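Local coordinates for protein beta-glucoside phosphorylase BglX (Unidentified, PDB 5VQE) that probably cleaves beta-glucosides with phosphate as the acceptor, as a family GH3 phosphorylase with an N-terminal TIM-barrel-type domain, at residues A[348-351]-A[352-356]; A[26-30]-A[31-35]; A[73-76]-A[77-80]; A[228-231]-A[232-235]. All coordinates share one frame; numbering follows the deposited sequence.

Contact 1 (A[348-351]-A[352-356]); sequences ARIL and GMKAK
Ile-350 and Lys-354, one turn apart on helix 340-356, lie side by side and point the same way, with CG2 of Ile-350 3.8 Å from CE of Lys-354. With CG1 beside the backbone N (chi1 -62°), the CG2 branch of Ile-350 is left anti to N, on the side of the lysine. The lysine chain, extended beyond CG, starts over the backbone: its CG is 3.5 Å from Ile-350 O. Leu-351 keeps a looser touch, CD2 being 4.4 Å from CD of Lys-354, and its branched end packs on Trp-20, Val-21 and Thr-24 of helix 15-27. Isoleucine and leucine thus offer the lysine methylenes an apolar bed, while the small Ala-355 packs on Trp-20.

The backbone supplies ordinary helical bonds, such as Lys-354 N to Ile-350 O at 3.2 Å and Ala-355 N to Leu-351 O at 2.9 Å. Met-353 N is held less firmly, by weak bonds to Arg-349 O and Ile-350 O. This last part of the helix packs against the start of the chain: Tyr-11, whose OH bonds to Arg-349 O, and helices 15-27 and 30-36.

Lys-354 is buried, and its NZ is satisfied by Gly-60 O and Pro-86 O, just before strands 61-64 and 88-91, and by OE1 of Gln-36 at the end of helix 30-36. Three oxygens round one ammonium group would probably favour its charged form.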
loop_
_atom_site.group_PDB
_atom_site.type_symbol
_atom_site.label_atom_id
_atom_site.label_comp_id
_atom_site.label_asym_id
_atom_site.label_seq_id
_atom_site.Cartn_x
_atom_site.Cartn_y
_atom_site.Cartn_z
ATOM N N ALA A 348 -6.392 18.451 -19.037
ATOM C CA ALA A 348 -7.661 18.948 -18.517
ATOM C C ALA A 348 -8.084 18.172 -17.275
ATOM O O ALA A 348 -8.594 18.756 -16.313
ATOM C CB ALA A 348 -8.744 18.865 -19.589
ATOM N N ARG A 349 -7.882 16.853 -17.275
ATOM C CA ARG A 349 -8.269 16.065 -16.112
ATOM C C ARG A 349 -7.323 16.295 -14.939
ATOM O O ARG A 349 -7.741 16.192 -13.781
ATOM C CB ARG A 349 -8.328 14.579 -16.474
ATOM C CG ARG A 349 -9.676 14.140 -17.015
ATOM C CD ARG A 349 -9.832 12.635 -16.957
ATOM N NE ARG A 349 -11.201 12.207 -17.248
ATOM C CZ ARG A 349 -11.637 11.803 -18.443
ATOM N NH1 ARG A 349 -10.828 11.776 -19.488
ATOM N NH2 ARG A 349 -12.896 11.427 -18.593
ATOM N N ILE A 350 -6.057 16.610 -15.216
ATOM C CA ILE A 350 -5.112 16.956 -14.156
ATOM C C ILE A 350 -5.484 18.293 -13.529
ATOM O O ILE A 350 -5.623 18.417 -12.308
ATOM C CB ILE A 350 -3.680 16.992 -14.721
ATOM C CG1 ILE A 350 -3.285 15.608 -15.242
ATOM C CG2 ILE A 350 -2.706 17.481 -13.670
ATOM C CD1 ILE A 350 -2.026 15.602 -16.053
ATOM N N LEU A 351 -5.624 19.321 -14.360
ATOM C CA LEU A 351 -6.019 20.627 -13.857
ATOM C C LEU A 351 -7.369 20.573 -13.166
ATOM O O LEU A 351 -7.591 21.295 -12.190
ATOM C CB LEU A 351 -6.057 21.624 -15.005
ATOM C CG LEU A 351 -4.708 21.932 -15.634
ATOM C CD1 LEU A 351 -4.903 22.732 -16.913
ATOM C CD2 LEU A 351 -3.844 22.682 -14.656
ATOM N N GLY A 352 -8.277 19.721 -13.644
ATOM C CA GLY A 352 -9.584 19.633 -13.020
ATOM C C GLY A 352 -9.523 19.134 -11.590
ATOM O O GLY A 352 -10.319 19.549 -10.743
ATOM N N MET A 353 -8.589 18.227 -11.296
ATOM C CA MET A 353 -8.461 17.768 -9.917
ATOM C C MET A 353 -7.838 18.850 -9.046
ATOM O O MET A 353 -8.177 18.969 -7.863
ATOM C CB MET A 353 -7.648 16.471 -9.854
ATOM C CG MET A 353 -8.465 15.228 -10.215
ATOM S SD MET A 353 -9.746 14.887 -8.989
ATOM C CE MET A 353 -10.909 13.844 -9.890
ATOM N N LYS A 354 -6.934 19.649 -9.620
ATOM C CA LYS A 354 -6.369 20.777 -8.894
ATOM C C LYS A 354 -7.443 21.811 -8.581
ATOM O O LYS A 354 -7.480 22.361 -7.474
ATOM C CB LYS A 354 -5.225 21.377 -9.709
ATOM C CG LYS A 354 -4.057 20.410 -9.829
ATOM C CD LYS A 354 -2.925 20.921 -10.701
ATOM C CE LYS A 354 -1.837 19.862 -10.826
ATOM N NZ LYS A 354 -0.541 20.348 -11.370
ATOM N N ALA A 355 -8.355 22.049 -9.529
ATOM C CA ALA A 355 -9.482 22.937 -9.274
ATOM C C ALA A 355 -10.453 22.327 -8.274
ATOM O O ALA A 355 -11.010 23.040 -7.431
ATOM C CB ALA A 355 -10.199 23.262 -10.581
ATOM N N LYS A 356 -10.668 21.009 -8.340
ATOM C CA LYS A 356 -11.555 20.358 -7.378
ATOM C C LYS A 356 -11.071 20.592 -5.954
ATOM O O LYS A 356 -11.872 20.838 -5.045
ATOM C CB LYS A 356 -11.640 18.858 -7.685
ATOM C CG LYS A 356 -12.566 18.041 -6.780
ATOM C CD LYS A 356 -12.415 16.543 -7.078
ATOM C CE LYS A 356 -13.069 15.673 -6.012
ATOM N NZ LYS A 356 -14.535 15.802 -6.035
#

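Contact 2 (A[26-30]-A[31-35]); sequences VSLSD and DEKLG
Ser-29 and Glu-32 each bind the other's backbone N-H with a side chain, and the glutamate does so through the less usual anti lone pair of OE1, the one away from its other oxygen. Ser-29 N gives a bond of 2.9 Å to that OE1, straight at 163°; in return Glu-32 N reaches Ser-29 OG at 3.0 Å. The serine hydroxyl is placed for this by a chi1 of 67°, which sets OG between its own N and carbonyl carbon. This is a capping box: Ser-29 is the N-cap of helix 30-36, and a short polar side chain there satisfies an N-H that has no preceding turn to bond to. Leu-28, just before the cap, crosses Glu-32 at about a right angle, its CD2 3.8 Å from OE1, while Glu-32 OE2 forms a salt bridge with Lys-84. Beyond the box, Lys-33 runs extended past Leu-28, bringing CE within 3.4 Å of Leu-28 O. Its NZ meets Asp-344 of helix 340-356 in a salt bridge and also a water, which bonds to Leu-28 O and, at 2.6 Å, to Asp-30 OD1. Asp-31 OD1 turns instead to Gln-330, and Leu-34 packs on Phe-326 and Leu-343.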
loop_
_atom_site.group_PDB
_atom_site.type_symbol
_atom_site.label_atom_id
_atom_site.label_comp_id
_atom_site.label_asym_id
_atom_site.label_seq_id
_atom_site.Cartn_x
_atom_site.Cartn_y
_atom_site.Cartn_z
ATOM N N VAL A 26 -5.301 26.655 -22.090
ATOM C CA VAL A 26 -4.976 27.403 -23.302
ATOM C C VAL A 26 -3.673 28.171 -23.140
ATOM O O VAL A 26 -2.936 28.370 -24.114
ATOM C CB VAL A 26 -6.152 28.334 -23.658
ATOM C CG1 VAL A 26 -5.757 29.338 -24.734
ATOM C CG2 VAL A 26 -7.348 27.504 -24.101
ATOM N N SER A 27 -3.361 28.610 -21.922
ATOM C CA SER A 27 -2.179 29.428 -21.685
ATOM C C SER A 27 -0.884 28.625 -21.639
ATOM O O SER A 27 0.196 29.225 -21.617
ATOM C CB SER A 27 -2.342 30.205 -20.371
ATOM O OG SER A 27 -2.057 29.393 -19.238
ATOM N N LEU A 28 -0.952 27.298 -21.619
ATOM C CA LEU A 28 0.239 26.482 -21.441
ATOM C C LEU A 28 0.876 26.158 -22.786
ATOM O O LEU A 28 0.181 25.845 -23.757
ATOM C CB LEU A 28 -0.103 25.186 -20.701
ATOM C CG LEU A 28 -0.635 25.355 -19.272
ATOM C CD1 LEU A 28 -1.039 24.006 -18.686
ATOM C CD2 LEU A 28 0.378 26.039 -18.361
ATOM N N SER A 29 2.202 26.253 -22.837
ATOM C CA SER A 29 2.964 25.707 -23.952
ATOM C C SER A 29 2.875 24.184 -23.965
ATOM O O SER A 29 2.530 23.543 -22.967
ATOM C CB SER A 29 4.430 26.107 -23.850
ATOM O OG SER A 29 5.033 25.491 -22.716
ATOM N N ASP A 30 3.227 23.600 -25.110
ATOM C CA ASP A 30 3.305 22.144 -25.189
ATOM C C ASP A 30 4.261 21.591 -24.140
ATOM O O ASP A 30 3.969 20.577 -23.500
ATOM C CB ASP A 30 3.739 21.707 -26.588
ATOM C CG ASP A 30 2.638 21.846 -27.612
ATOM O OD1 ASP A 30 1.528 22.297 -27.259
ATOM O OD2 ASP A 30 2.886 21.499 -28.784
ATOM N N ASP A 31 5.404 22.249 -23.938
ATOM C CA ASP A 31 6.353 21.777 -22.932
ATOM C C ASP A 31 5.743 21.814 -21.532
ATOM O O ASP A 31 6.003 20.925 -20.708
ATOM C CB ASP A 31 7.624 22.618 -22.976
ATOM C CG ASP A 31 8.616 22.140 -24.017
ATOM O OD1 ASP A 31 8.396 21.071 -24.625
ATOM O OD2 ASP A 31 9.632 22.841 -24.216
ATOM N N GLU A 32 4.938 22.840 -21.243
ATOM C CA GLU A 32 4.294 22.927 -19.938
ATOM C C GLU A 32 3.204 21.877 -19.791
ATOM O O GLU A 32 3.007 21.324 -18.702
ATOM C CB GLU A 32 3.701 24.320 -19.733
ATOM C CG GLU A 32 4.721 25.380 -19.430
ATOM C CD GLU A 32 4.098 26.752 -19.348
ATOM O OE1 GLU A 32 3.412 27.162 -20.316
ATOM O OE2 GLU A 32 4.269 27.401 -18.302
ATOM N N LYS A 33 2.468 21.609 -20.869
ATOM C CA LYS A 33 1.456 20.561 -20.821
ATOM C C LYS A 33 2.104 19.197 -20.614
ATOM O O LYS A 33 1.659 18.406 -19.776
ATOM C CB LYS A 33 0.611 20.585 -22.094
ATOM C CG LYS A 33 -0.384 21.737 -22.164
ATOM C CD LYS A 33 -1.069 21.777 -23.526
ATOM C CE LYS A 33 -1.843 23.058 -23.751
ATOM N NZ LYS A 33 -2.477 23.073 -25.105
ATOM N N LEU A 34 3.183 18.914 -21.354
ATOM C CA LEU A 34 3.903 17.657 -21.157
ATOM C C LEU A 34 4.389 17.518 -19.717
ATOM O O LEU A 34 4.347 16.424 -19.140
ATOM C CB LEU A 34 5.078 17.560 -22.137
ATOM C CG LEU A 34 4.702 17.444 -23.622
ATOM C CD1 LEU A 34 5.936 17.523 -24.517
ATOM C CD2 LEU A 34 3.939 16.152 -23.889
ATOM N N GLY A 35 4.857 18.612 -19.114
ATOM C CA GLY A 35 5.338 18.529 -17.744
ATOM C C GLY A 35 4.221 18.223 -16.760
ATOM O O GLY A 35 4.431 17.522 -15.765
HETATM O O HOH W 1 -0.155 24.019 -26.244
#

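Contact 3 (A[73-76]-A[77-80]); sequences REFT and QRLQ
Glu-74 and Arg-78 lie side by side on the outer face of helix 69-82, brought together by differing torsions. The glutamate sends CG anti to its backbone N (chi1 -176°) and stays extended, whereas the arginine bends at chi3 (54°) so that NH1 swings back. The resulting salt bridge, OE1 of Glu-74 to NH1 of Arg-78, is weak as a hydrogen bond at 3.4 Å; OE1 lies at the guanidinium edge, with the two planes only 27° apart. The same NH1 is 4.0 Å from CE1 of Phe-75, whose ring stands almost perpendicular to the guanidinium. Long charged chains suit this partly exposed side.

One turn of the helix also separates Arg-73 from Gln-77. Their polar ends do not bond directly: a water takes a bond from Arg-73 NH1 and gives one of 2.8 Å to Gln-77 OE1, while Arg-73 NH2 binds Pro-367 O. On another flank Thr-76 and Gln-80 run alongside, with CG2 of Thr-76 4.0 Å from CG of Gln-80. Gln-80 bends at chi2, and its OE1 accepts from Leu-87 N; Thr-76 OG1 is hydrogen-bonded to Tyr-64 OH.

The helix is the crossover of a beta-alpha-beta unit. Phe-75 and Leu-79, apolar as their buried side requires, pack on Tyr-64 of strand 61-64 and on Ile-42 of strand 38-42, while Thr-76 and Gln-80 rest on Ile-89 of strand 88-91.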
loop_
_atom_site.group_PDB
_atom_site.type_symbol
_atom_site.label_atom_id
_atom_site.label_comp_id
_atom_site.label_asym_id
_atom_site.label_seq_id
_atom_site.Cartn_x
_atom_site.Cartn_y
_atom_site.Cartn_z
ATOM N N ARG A 73 6.225 19.391 5.451
ATOM C CA ARG A 73 5.505 20.662 5.494
ATOM C C ARG A 73 6.340 21.778 4.885
ATOM O O ARG A 73 5.820 22.632 4.155
ATOM C CB ARG A 73 5.119 21.013 6.937
ATOM C CG ARG A 73 4.298 22.304 7.059
ATOM C CD ARG A 73 3.966 22.662 8.508
ATOM N NE ARG A 73 2.837 23.593 8.573
ATOM C CZ ARG A 73 2.939 24.921 8.580
ATOM N NH1 ARG A 73 4.128 25.511 8.538
ATOM N NH2 ARG A 73 1.842 25.668 8.634
ATOM N N GLU A 74 7.638 21.791 5.180
ATOM C CA GLU A 74 8.522 22.782 4.586
ATOM C C GLU A 74 8.642 22.568 3.082
ATOM O O GLU A 74 8.606 23.531 2.305
ATOM C CB GLU A 74 9.893 22.711 5.266
ATOM C CG GLU A 74 10.886 23.755 4.804
ATOM C CD GLU A 74 12.302 23.409 5.217
ATOM O OE1 GLU A 74 13.172 23.289 4.329
ATOM O OE2 GLU A 74 12.536 23.240 6.433
ATOM N N PHE A 75 8.760 21.311 2.652
ATOM C CA PHE A 75 8.842 21.027 1.222
ATOM C C PHE A 75 7.591 21.498 0.488
ATOM O O PHE A 75 7.684 22.053 -0.612
ATOM C CB PHE A 75 9.064 19.534 0.995
ATOM C CG PHE A 75 10.492 19.079 1.185
ATOM C CD1 PHE A 75 11.455 19.920 1.716
ATOM C CD2 PHE A 75 10.864 17.797 0.825
ATOM C CE1 PHE A 75 12.758 19.483 1.883
ATOM C CE2 PHE A 75 12.166 17.359 0.989
ATOM C CZ PHE A 75 13.109 18.199 1.517
ATOM N N THR A 76 6.408 21.281 1.070
ATOM C CA THR A 76 5.184 21.712 0.402
ATOM C C THR A 76 5.193 23.216 0.159
ATOM O O THR A 76 4.827 23.681 -0.927
ATOM C CB THR A 76 3.960 21.319 1.228
ATOM O OG1 THR A 76 3.850 19.894 1.269
ATOM C CG2 THR A 76 2.679 21.910 0.623
ATOM N N GLN A 77 5.591 23.994 1.168
ATOM C CA GLN A 77 5.634 25.443 1.011
ATOM C C GLN A 77 6.602 25.837 -0.092
ATOM O O GLN A 77 6.267 26.625 -0.986
ATOM C CB GLN A 77 6.034 26.095 2.337
ATOM C CG GLN A 77 4.946 26.048 3.394
ATOM C CD GLN A 77 5.435 26.527 4.750
ATOM O OE1 GLN A 77 6.318 25.917 5.353
ATOM N NE2 GLN A 77 4.870 27.629 5.230
ATOM N N ARG A 78 7.811 25.287 -0.049
ATOM C CA ARG A 78 8.815 25.628 -1.044
ATOM C C ARG A 78 8.365 25.221 -2.440
ATOM O O ARG A 78 8.457 26.006 -3.392
ATOM C CB ARG A 78 10.127 24.952 -0.684
ATOM C CG ARG A 78 10.708 25.436 0.637
ATOM C CD ARG A 78 11.879 24.578 1.028
ATOM N NE ARG A 78 12.877 24.518 -0.031
ATOM C CZ ARG A 78 13.988 23.795 0.032
ATOM N NH1 ARG A 78 14.249 23.058 1.108
ATOM N NH2 ARG A 78 14.838 23.808 -0.985
ATOM N N LEU A 79 7.863 23.995 -2.579
ATOM C CA LEU A 79 7.469 23.506 -3.895
ATOM C C LEU A 79 6.316 24.314 -4.462
ATOM O O LEU A 79 6.366 24.767 -5.611
ATOM C CB LEU A 79 7.096 22.029 -3.809
ATOM C CG LEU A 79 8.275 21.082 -3.654
ATOM C CD1 LEU A 79 7.768 19.704 -3.259
ATOM C CD2 LEU A 79 9.086 21.019 -4.936
ATOM N N GLN A 80 5.259 24.505 -3.673
ATOM C CA GLN A 80 4.070 25.156 -4.203
ATOM C C GLN A 80 4.344 26.606 -4.576
ATOM O O GLN A 80 3.893 27.074 -5.628
ATOM C CB GLN A 80 2.929 25.071 -3.195
ATOM C CG GLN A 80 2.400 23.654 -2.951
ATOM C CD GLN A 80 1.573 23.111 -4.109
ATOM O OE1 GLN A 80 1.753 23.501 -5.259
ATOM N NE2 GLN A 80 0.665 22.195 -3.802
HETATM O O HOH W 2 7.103 24.473 7.681
#

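Contact 4 (A[228-231]-A[232-235]); sequences QALI and EDGA
A positive phi of 103°, with psi 19°, at Gly-234 turns the chain back under the last turn of helix 216-232, so that two N-H groups meet the carbonyls of Leu-230 and Ile-231. Ala-235 N bonds to Leu-230 O at 3.1 Å in a fairly straight line, and Gly-234 N to Ile-231 O at 3.0 Å. The second donor stands well above the carbonyl plane, 62° out of it, rather than on a lone pair. Together they make a Schellman motif, the common C-terminal finish of a helix, in which glycine suits the turning position because it has no side chain to jam against the carbonyl O of Asp-233.

Ile-231 O has a further partner: a water donates to it at 2.9 Å and to Ala-235 O at 2.8 Å, bridging the two ends of the turn. The small methyl of Ala-235 fits close to the helix end, CB lying 3.3 Å from Leu-230 O. Glu-232, bent at chi2, folds along the helix surface; its CG comes 3.2 Å from Gln-228 O, and OE2 ends 4.0 Å from CG2 of Ile-231. A charged residue suits this exposed position.

The turn leads from the helix into strand 237-244. Leu-230 and Ala-235 both pack on Ile-192 of the parallel strand 191-195, Leu-230 also reaching Ala-176 and Lys-177 of helix 169-184, while Ile-231 faces the loop residues Phe-279 and Phe-281.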
loop_
_atom_site.group_PDB
_atom_site.type_symbol
_atom_site.label_atom_id
_atom_site.label_comp_id
_atom_site.label_asym_id
_atom_site.label_seq_id
_atom_site.Cartn_x
_atom_site.Cartn_y
_atom_site.Cartn_z
ATOM N N GLN A 228 -16.016 -1.427 -10.362
ATOM C CA GLN A 228 -17.289 -0.758 -10.612
ATOM C C GLN A 228 -17.853 -0.148 -9.336
ATOM O O GLN A 228 -18.357 0.980 -9.353
ATOM C CB GLN A 228 -18.292 -1.732 -11.238
ATOM C CG GLN A 228 -18.018 -2.024 -12.708
ATOM C CD GLN A 228 -19.018 -2.992 -13.312
ATOM O OE1 GLN A 228 -19.128 -4.142 -12.883
ATOM N NE2 GLN A 228 -19.755 -2.528 -14.308
ATOM N N ALA A 229 -17.749 -0.859 -8.210
ATOM C CA ALA A 229 -18.332 -0.364 -6.966
ATOM C C ALA A 229 -17.621 0.887 -6.463
ATOM O O ALA A 229 -18.270 1.816 -5.967
ATOM C CB ALA A 229 -18.296 -1.454 -5.895
ATOM N N LEU A 230 -16.289 0.919 -6.547
ATOM C CA LEU A 230 -15.552 2.093 -6.092
ATOM C C LEU A 230 -15.703 3.258 -7.066
ATOM O O LEU A 230 -15.710 4.422 -6.650
ATOM C CB LEU A 230 -14.079 1.738 -5.898
ATOM C CG LEU A 230 -13.725 1.179 -4.508
ATOM C CD1 LEU A 230 -13.846 2.264 -3.439
ATOM C CD2 LEU A 230 -14.599 -0.004 -4.156
ATOM N N ILE A 231 -15.816 2.971 -8.360
ATOM C CA ILE A 231 -16.053 4.029 -9.333
ATOM C C ILE A 231 -17.380 4.717 -9.041
ATOM O O ILE A 231 -17.464 5.948 -8.982
ATOM C CB ILE A 231 -16.007 3.456 -10.759
ATOM C CG1 ILE A 231 -14.571 3.041 -11.103
ATOM C CG2 ILE A 231 -16.518 4.468 -11.773
ATOM C CD1 ILE A 231 -14.451 2.178 -12.344
ATOM N N GLU A 232 -18.437 3.928 -8.842
ATOM C CA GLU A 232 -19.737 4.514 -8.544
ATOM C C GLU A 232 -19.718 5.256 -7.220
ATOM O O GLU A 232 -20.430 6.256 -7.060
ATOM C CB GLU A 232 -20.809 3.428 -8.538
ATOM C CG GLU A 232 -20.944 2.705 -9.872
ATOM C CD GLU A 232 -21.079 3.664 -11.043
ATOM O OE1 GLU A 232 -21.911 4.593 -10.956
ATOM O OE2 GLU A 232 -20.339 3.499 -12.041
ATOM N N ASP A 233 -18.901 4.798 -6.271
ATOM C CA ASP A 233 -18.768 5.460 -4.979
ATOM C C ASP A 233 -18.066 6.808 -5.083
ATOM O O ASP A 233 -18.068 7.558 -4.102
ATOM C CB ASP A 233 -18.022 4.524 -4.011
ATOM C CG ASP A 233 -17.880 5.099 -2.595
ATOM O OD1 ASP A 233 -18.909 5.359 -1.931
ATOM O OD2 ASP A 233 -16.727 5.254 -2.132
ATOM N N GLY A 234 -17.481 7.141 -6.233
ATOM C CA GLY A 234 -16.853 8.435 -6.434
ATOM C C GLY A 234 -15.339 8.459 -6.364
ATOM O O GLY A 234 -14.763 9.539 -6.185
ATOM N N ALA A 235 -14.674 7.319 -6.515
ATOM C CA ALA A 235 -13.221 7.297 -6.537
ATOM C C ALA A 235 -12.682 8.354 -7.493
ATOM O O ALA A 235 -13.086 8.424 -8.659
ATOM C CB ALA A 235 -12.737 5.909 -6.945
HETATM O O HOH W 3 -15.520 7.889 -9.859
#

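How the contacts relate
From the N terminus come contact 2, contact 3, contact 4 and contact 1, in series; none nests in or crosses another. Each joins adjoining segments, so no long loop is closed. Contact 2 carries the chain from helix 15-27 into helix 30-36, contact 3 lies inside the crossover helix 69-82, contact 4 ends helix 216-232 ahead of strand 237-244, and contact 1 lies at the end of helix 340-356. Contacts 1 and 2 have centres about 14 Å apart, linked through Gln-36 and helix 15-27. Lys-354 of contact 1 also reaches the chain just before both strands that flank the helix of contact 3. Contacts 3 and 4 lie about 20 and 19 Å from contact 1, centre to centre, but about 32 Å from each other.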